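Local coordinates for protein pyroglutamyl-peptidase I (Fervidobacterium islandicum, PDB 6LTQ) that probably removes the N-terminal pyroglutamyl (5-oxoproline) residue from peptides as a thermostable peptidase that may contribute to keratin breakdown, at residues D[57-62]-D[98-103]; D[61-66]-D[160-165]. All coordinates share one frame; numbering follows the deposited sequence.

Contact 1 of 2, residues D[57-62]-D[98-103]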
loop_
_atom_site.group_PDB
_atom_site.type_symbol
_atom_site.label_atom_id
_atom_site.label_comp_id
_atom_site.label_asym_id
_atom_site.label_seq_id
_atom_site.Cartn_x
_atom_site.Cartn_y
_atom_site.Cartn_z
ATOM N N VAL D 57 23.605 10.061 -11.688
ATOM C CA VAL D 57 22.177 10.329 -11.733
ATOM C C VAL D 57 22.017 11.739 -12.289
ATOM O O VAL D 57 21.824 12.711 -11.547
ATOM C CB VAL D 57 21.533 10.150 -10.351
ATOM C CG1 VAL D 57 20.024 10.420 -10.430
ATOM C CG2 VAL D 57 21.826 8.725 -9.830
ATOM N N SER D 58 22.100 11.847 -13.610
ATOM C CA SER D 58 22.120 13.133 -14.299
ATOM C C SER D 58 21.462 12.958 -15.656
ATOM O O SER D 58 21.859 12.080 -16.424
ATOM C CB SER D 58 23.563 13.648 -14.473
ATOM O OG SER D 58 23.684 14.535 -15.575
ATOM N N TYR D 59 20.472 13.801 -15.961
ATOM C CA TYR D 59 19.791 13.645 -17.238
ATOM C C TYR D 59 20.783 13.708 -18.385
ATOM O O TYR D 59 20.791 12.837 -19.266
ATOM C CB TYR D 59 18.729 14.731 -17.403
ATOM C CG TYR D 59 17.471 14.510 -16.608
ATOM C CD1 TYR D 59 16.611 13.443 -16.898
ATOM C CD2 TYR D 59 17.104 15.396 -15.608
ATOM C CE1 TYR D 59 15.435 13.263 -16.178
ATOM C CE2 TYR D 59 15.937 15.227 -14.894
ATOM C CZ TYR D 59 15.105 14.164 -15.181
ATOM O OH TYR D 59 13.953 14.034 -14.435
ATOM N N GLN D 60 21.704 14.665 -18.337
ATOM C CA GLN D 60 22.621 14.807 -19.454
ATOM C C GLN D 60 23.768 13.812 -19.413
ATOM O O GLN D 60 23.984 13.103 -20.404
ATOM C CB GLN D 60 23.139 16.250 -19.502
ATOM C CG GLN D 60 24.037 16.605 -20.679
ATOM C CD GLN D 60 25.416 17.058 -20.233
ATOM O OE1 GLN D 60 25.606 17.471 -19.086
ATOM N NE2 GLN D 60 26.385 16.990 -21.139
ATOM N N LYS D 61 24.446 13.667 -18.278
ATOM C CA LYS D 61 25.679 12.891 -18.288
ATOM C C LYS D 61 25.446 11.384 -18.230
ATOM O O LYS D 61 26.297 10.628 -18.723
ATOM C CB LYS D 61 26.580 13.299 -17.120
ATOM C CG LYS D 61 26.996 14.766 -17.122
ATOM C CD LYS D 61 27.992 15.069 -16.009
ATOM C CE LYS D 61 28.167 16.571 -15.824
ATOM N NZ LYS D 61 27.052 17.192 -15.039
ATOM N N SER D 62 24.307 10.922 -17.693
ATOM C CA SER D 62 24.081 9.481 -17.590
ATOM C C SER D 62 24.267 8.795 -18.935
ATOM O O SER D 62 24.945 7.764 -19.028
ATOM C CB SER D 62 22.693 9.193 -17.009
ATOM O OG SER D 62 21.662 9.614 -17.893
ATOM N N ASN D 98 9.850 6.768 -24.015
ATOM C CA ASN D 98 10.605 7.890 -24.583
ATOM C C ASN D 98 10.214 9.208 -23.911
ATOM O O ASN D 98 9.656 10.117 -24.526
ATOM C CB ASN D 98 10.370 7.941 -26.085
ATOM C CG ASN D 98 11.281 8.940 -26.789
ATOM O OD1 ASN D 98 12.250 9.433 -26.212
ATOM N ND2 ASN D 98 10.964 9.240 -28.038
ATOM N N LEU D 99 10.542 9.322 -22.620
ATOM C CA LEU D 99 10.072 10.476 -21.862
ATOM C C LEU D 99 10.950 10.728 -20.650
ATOM O O LEU D 99 11.219 9.801 -19.885
ATOM C CB LEU D 99 8.618 10.267 -21.390
ATOM C CG LEU D 99 7.936 11.549 -20.928
ATOM C CD1 LEU D 99 7.704 12.441 -22.148
ATOM C CD2 LEU D 99 6.622 11.263 -20.201
ATOM N N LEU D 100 11.348 11.985 -20.458
ATOM C CA LEU D 100 11.893 12.471 -19.198
ATOM C C LEU D 100 10.836 13.321 -18.517
ATOM O O LEU D 100 10.386 14.327 -19.080
ATOM C CB LEU D 100 13.163 13.289 -19.415
ATOM C CG LEU D 100 14.176 12.679 -20.370
ATOM C CD1 LEU D 100 15.217 13.731 -20.757
ATOM C CD2 LEU D 100 14.853 11.482 -19.738
ATOM N N ASP D 101 10.471 12.952 -17.293
ATOM C CA ASP D 101 9.434 13.704 -16.594
ATOM C C ASP D 101 9.549 13.453 -15.100
ATOM O O ASP D 101 9.235 12.354 -14.630
ATOM C CB ASP D 101 8.058 13.308 -17.097
ATOM C CG ASP D 101 6.998 14.275 -16.658
ATOM O OD1 ASP D 101 7.141 15.465 -16.991
ATOM O OD2 ASP D 101 6.042 13.866 -15.967
ATOM N N SER D 102 9.940 14.482 -14.355
ATOM C CA SER D 102 9.914 14.408 -12.902
ATOM C C SER D 102 10.003 15.817 -12.337
ATOM O O SER D 102 10.618 16.703 -12.935
ATOM C CB SER D 102 11.064 13.540 -12.364
ATOM O OG SER D 102 11.113 13.571 -10.949
ATOM N N LYS D 103 9.346 16.027 -11.202
ATOM C CA LYS D 103 9.509 17.298 -10.522
ATOM C C LYS D 103 10.835 17.355 -9.788
ATOM O O LYS D 103 11.298 18.451 -9.455
ATOM C CB LYS D 103 8.365 17.585 -9.536
ATOM C CG LYS D 103 6.938 17.701 -10.101
ATOM C CD LYS D 103 6.411 16.382 -10.660
ATOM C CE LYS D 103 6.752 15.213 -9.743
ATOM N NZ LYS D 103 6.418 13.893 -10.335
HETATM O O HOH W 1 13.288 16.265 -13.471
#
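With CG opposite its carbonyl carbon (chi1 -76°), Y59 sends its ring out from the start of helix 59-72 toward L100, whose own CG, likewise opposite the carbonyl carbon (chi1 -46°), brings the isobutyl group alongside. The two side chains run past each other in opposite senses. Y59 CD1 meets L100 CD2 at 3.9 Å, and Y59 CE1 lies 4.0 Å from L100 CB. Farther out, Y59 OH reaches the methylene of S102, 3.6 Å from its CB, while S102 OG is turned to H104 N. A water lies between the phenol and S102 O, 2.8 Å from that oxygen, but unusually close to Y59 OH, so the details of that bond are doubtful. S58 is the N-cap of the helix: its OG accepts from K61 N at 2.9 Å (166° at the hydrogen) and is also hydrogen-bonded to D108, while D106 OD2 accepts from Y59 N. On the far side of the loop D101 pairs with K132 of the second subunit, so this strip faces both helix and interface. No direct hydrogen bond crosses; tyrosine suits this buried place by offering leucine an apolar ring, and the polar grip is indirect, through water.

Contact 2 of 2, residues D[61-66]-D[160-165]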
loop_
_atom_site.group_PDB
_atom_site.type_symbol
_atom_site.label_atom_id
_atom_site.label_comp_id
_atom_site.label_asym_id
_atom_site.label_seq_id
_atom_site.Cartn_x
_atom_site.Cartn_y
_atom_site.Cartn_z
ATOM N N LYS D 61 24.446 13.667 -18.278
ATOM C CA LYS D 61 25.679 12.891 -18.288
ATOM C C LYS D 61 25.446 11.384 -18.230
ATOM O O LYS D 61 26.297 10.628 -18.723
ATOM C CB LYS D 61 26.580 13.299 -17.120
ATOM C CG LYS D 61 26.996 14.766 -17.122
ATOM C CD LYS D 61 27.992 15.069 -16.009
ATOM C CE LYS D 61 28.167 16.571 -15.824
ATOM N NZ LYS D 61 27.052 17.192 -15.039
ATOM N N SER D 62 24.307 10.922 -17.693
ATOM C CA SER D 62 24.081 9.481 -17.590
ATOM C C SER D 62 24.267 8.795 -18.935
ATOM O O SER D 62 24.945 7.764 -19.028
ATOM C CB SER D 62 22.693 9.193 -17.009
ATOM O OG SER D 62 21.662 9.614 -17.893
ATOM N N THR D 63 23.600 9.292 -19.979
ATOM C CA THR D 63 23.726 8.629 -21.269
ATOM C C THR D 63 25.008 9.019 -22.003
ATOM O O THR D 63 25.428 8.281 -22.895
ATOM C CB THR D 63 22.522 8.918 -22.176
ATOM O OG1 THR D 63 22.287 10.333 -22.247
ATOM C CG2 THR D 63 21.258 8.206 -21.645
ATOM N N GLU D 64 25.602 10.173 -21.682
ATOM C CA GLU D 64 26.916 10.494 -22.238
ATOM C C GLU D 64 27.963 9.523 -21.712
ATOM O O GLU D 64 28.690 8.903 -22.495
ATOM C CB GLU D 64 27.303 11.933 -21.909
ATOM C CG GLU D 64 26.703 12.950 -22.851
ATOM C CD GLU D 64 27.058 14.367 -22.461
ATOM O OE1 GLU D 64 27.724 14.553 -21.412
ATOM O OE2 GLU D 64 26.672 15.293 -23.202
ATOM N N VAL D 65 28.019 9.348 -20.384
ATOM C CA VAL D 65 28.937 8.366 -19.810
ATOM C C VAL D 65 28.648 6.985 -20.380
ATOM O O VAL D 65 29.566 6.266 -20.781
ATOM C CB VAL D 65 28.854 8.369 -18.272
ATOM C CG1 VAL D 65 29.708 7.255 -17.690
ATOM C CG2 VAL D 65 29.253 9.735 -17.698
ATOM N N LEU D 66 27.366 6.601 -20.458
ATOM C CA LEU D 66 27.023 5.290 -21.017
ATOM C C LEU D 66 27.393 5.203 -22.490
ATOM O O LEU D 66 27.905 4.174 -22.950
ATOM C CB LEU D 66 25.525 4.994 -20.838
ATOM C CG LEU D 66 25.031 3.648 -21.403
ATOM C CD1 LEU D 66 25.713 2.449 -20.740
ATOM C CD2 LEU D 66 23.500 3.496 -21.294
ATOM N N TYR D 160 17.561 3.035 -19.704
ATOM C CA TYR D 160 16.942 1.851 -20.283
ATOM C C TYR D 160 16.497 2.122 -21.716
ATOM O O TYR D 160 16.758 1.323 -22.618
ATOM C CB TYR D 160 15.743 1.400 -19.428
ATOM C CG TYR D 160 15.279 -0.015 -19.628
ATOM C CD1 TYR D 160 16.058 -0.943 -20.293
ATOM C CD2 TYR D 160 14.038 -0.442 -19.109
ATOM C CE1 TYR D 160 15.632 -2.257 -20.465
ATOM C CE2 TYR D 160 13.602 -1.744 -19.270
ATOM C CZ TYR D 160 14.392 -2.652 -19.939
ATOM O OH TYR D 160 13.951 -3.941 -20.076
ATOM N N TYR D 161 15.785 3.229 -21.928
ATOM C CA TYR D 161 15.322 3.546 -23.277
ATOM C C TYR D 161 16.504 3.769 -24.208
ATOM O O TYR D 161 16.518 3.276 -25.342
ATOM C CB TYR D 161 14.413 4.774 -23.256
ATOM C CG TYR D 161 13.859 5.124 -24.628
ATOM C CD1 TYR D 161 14.561 5.969 -25.490
ATOM C CD2 TYR D 161 12.640 4.609 -25.063
ATOM C CE1 TYR D 161 14.073 6.282 -26.742
ATOM C CE2 TYR D 161 12.133 4.935 -26.318
ATOM C CZ TYR D 161 12.854 5.773 -27.156
ATOM O OH TYR D 161 12.354 6.088 -28.425
ATOM N N TYR D 162 17.523 4.479 -23.721
ATOM C CA TYR D 162 18.707 4.724 -24.542
ATOM C C TYR D 162 19.304 3.415 -25.047
ATOM O O TYR D 162 19.582 3.268 -26.242
ATOM C CB TYR D 162 19.739 5.534 -23.749
ATOM C CG TYR D 162 20.901 5.979 -24.626
ATOM C CD1 TYR D 162 21.999 5.152 -24.832
ATOM C CD2 TYR D 162 20.870 7.207 -25.274
ATOM C CE1 TYR D 162 23.044 5.551 -25.652
ATOM C CE2 TYR D 162 21.904 7.616 -26.087
ATOM C CZ TYR D 162 22.987 6.786 -26.274
ATOM O OH TYR D 162 24.009 7.204 -27.093
ATOM N N SER D 163 19.471 2.427 -24.156
ATOM C CA SER D 163 20.087 1.170 -24.566
ATOM C C SER D 163 19.195 0.377 -25.510
ATOM O O SER D 163 19.689 -0.203 -26.486
ATOM C CB SER D 163 20.454 0.304 -23.344
ATOM O OG SER D 163 21.542 0.874 -22.622
ATOM N N LEU D 164 17.881 0.318 -25.241
ATOM C CA LEU D 164 17.023 -0.437 -26.146
ATOM C C LEU D 164 16.903 0.263 -27.501
ATOM O O LEU D 164 16.812 -0.410 -28.534
ATOM C CB LEU D 164 15.641 -0.668 -25.510
ATOM C CG LEU D 164 15.578 -1.749 -24.400
ATOM C CD1 LEU D 164 14.197 -1.729 -23.664
ATOM C CD2 LEU D 164 15.813 -3.125 -24.936
ATOM N N HIS D 165 16.905 1.598 -27.518
ATOM C CA HIS D 165 16.879 2.321 -28.790
ATOM C C HIS D 165 18.184 2.142 -29.561
ATOM O O HIS D 165 18.168 1.847 -30.762
ATOM C CB HIS D 165 16.615 3.800 -28.561
ATOM C CG HIS D 165 16.590 4.598 -29.828
ATOM N ND1 HIS D 165 15.747 4.296 -30.877
ATOM C CD2 HIS D 165 17.310 5.676 -30.220
ATOM C CE1 HIS D 165 15.942 5.161 -31.858
ATOM N NE2 HIS D 165 16.887 6.009 -31.485
#
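S163 OG, which L66 CD2 approaches to 3.5 Å, is hydrogen-bonded to both Y70 OH and H80 NE2, beyond the two segments. A small side chain probably suits this buried spot, where the leucine methyl comes so near the hydroxyl. L66 gets there with CG anti to its backbone N (chi1 179°), and the same CD2 also rests 4.2 Å from CD1 of Y162, the two side chains sliding past one another. T63 takes the other part of the tyrosine. Its CB sits over one face of the ring, 4.2 Å from the centroid and 21° off the normal, a CH-pi contact displaced toward the rim, while T63 CG2 packs against Y162 CB at 3.7 Å. Threonine is apt because CB and CG2 both give the tyrosine apolar surface; in this crystal OG1 bonds a glycerol. Y162 is tethered at its far end, where its OH is hydrogen-bonded to E67 OE1, one turn along from T63. The helix segments run 10.7 Å apart and cross at -39°, with their N-to-C directions roughly aligned. Helix 158-170 rests S163 and L164 on A176 of strand 175-181 and Y160 and Y161 on A96 of strand 90-97, with helix 59-72 lying beside it.

Both contacts set out from helix 59-72; K61 and S62 belong to each. Contact 1 closes first, after 35 intervening residues, when the chain leaves strand 90-97 and passes the start of the helix. Contact 2 closes a wider span of 93 residues, once strand 145-148 has been laid down and helix 158-170 formed. Since 57-62 and 61-66 overlap and their partners follow in the same order, the two loops cross slightly rather than nest. N98 and Y161 pack together, linking the partner segments directly, and E158 touches Y59, L100 and T63. Helix 59-72, which connects sheet strands 48-55 and 77-83, is thus joined to the loop after strand 90-97 and to helix 158-170, which precedes strand 175-181.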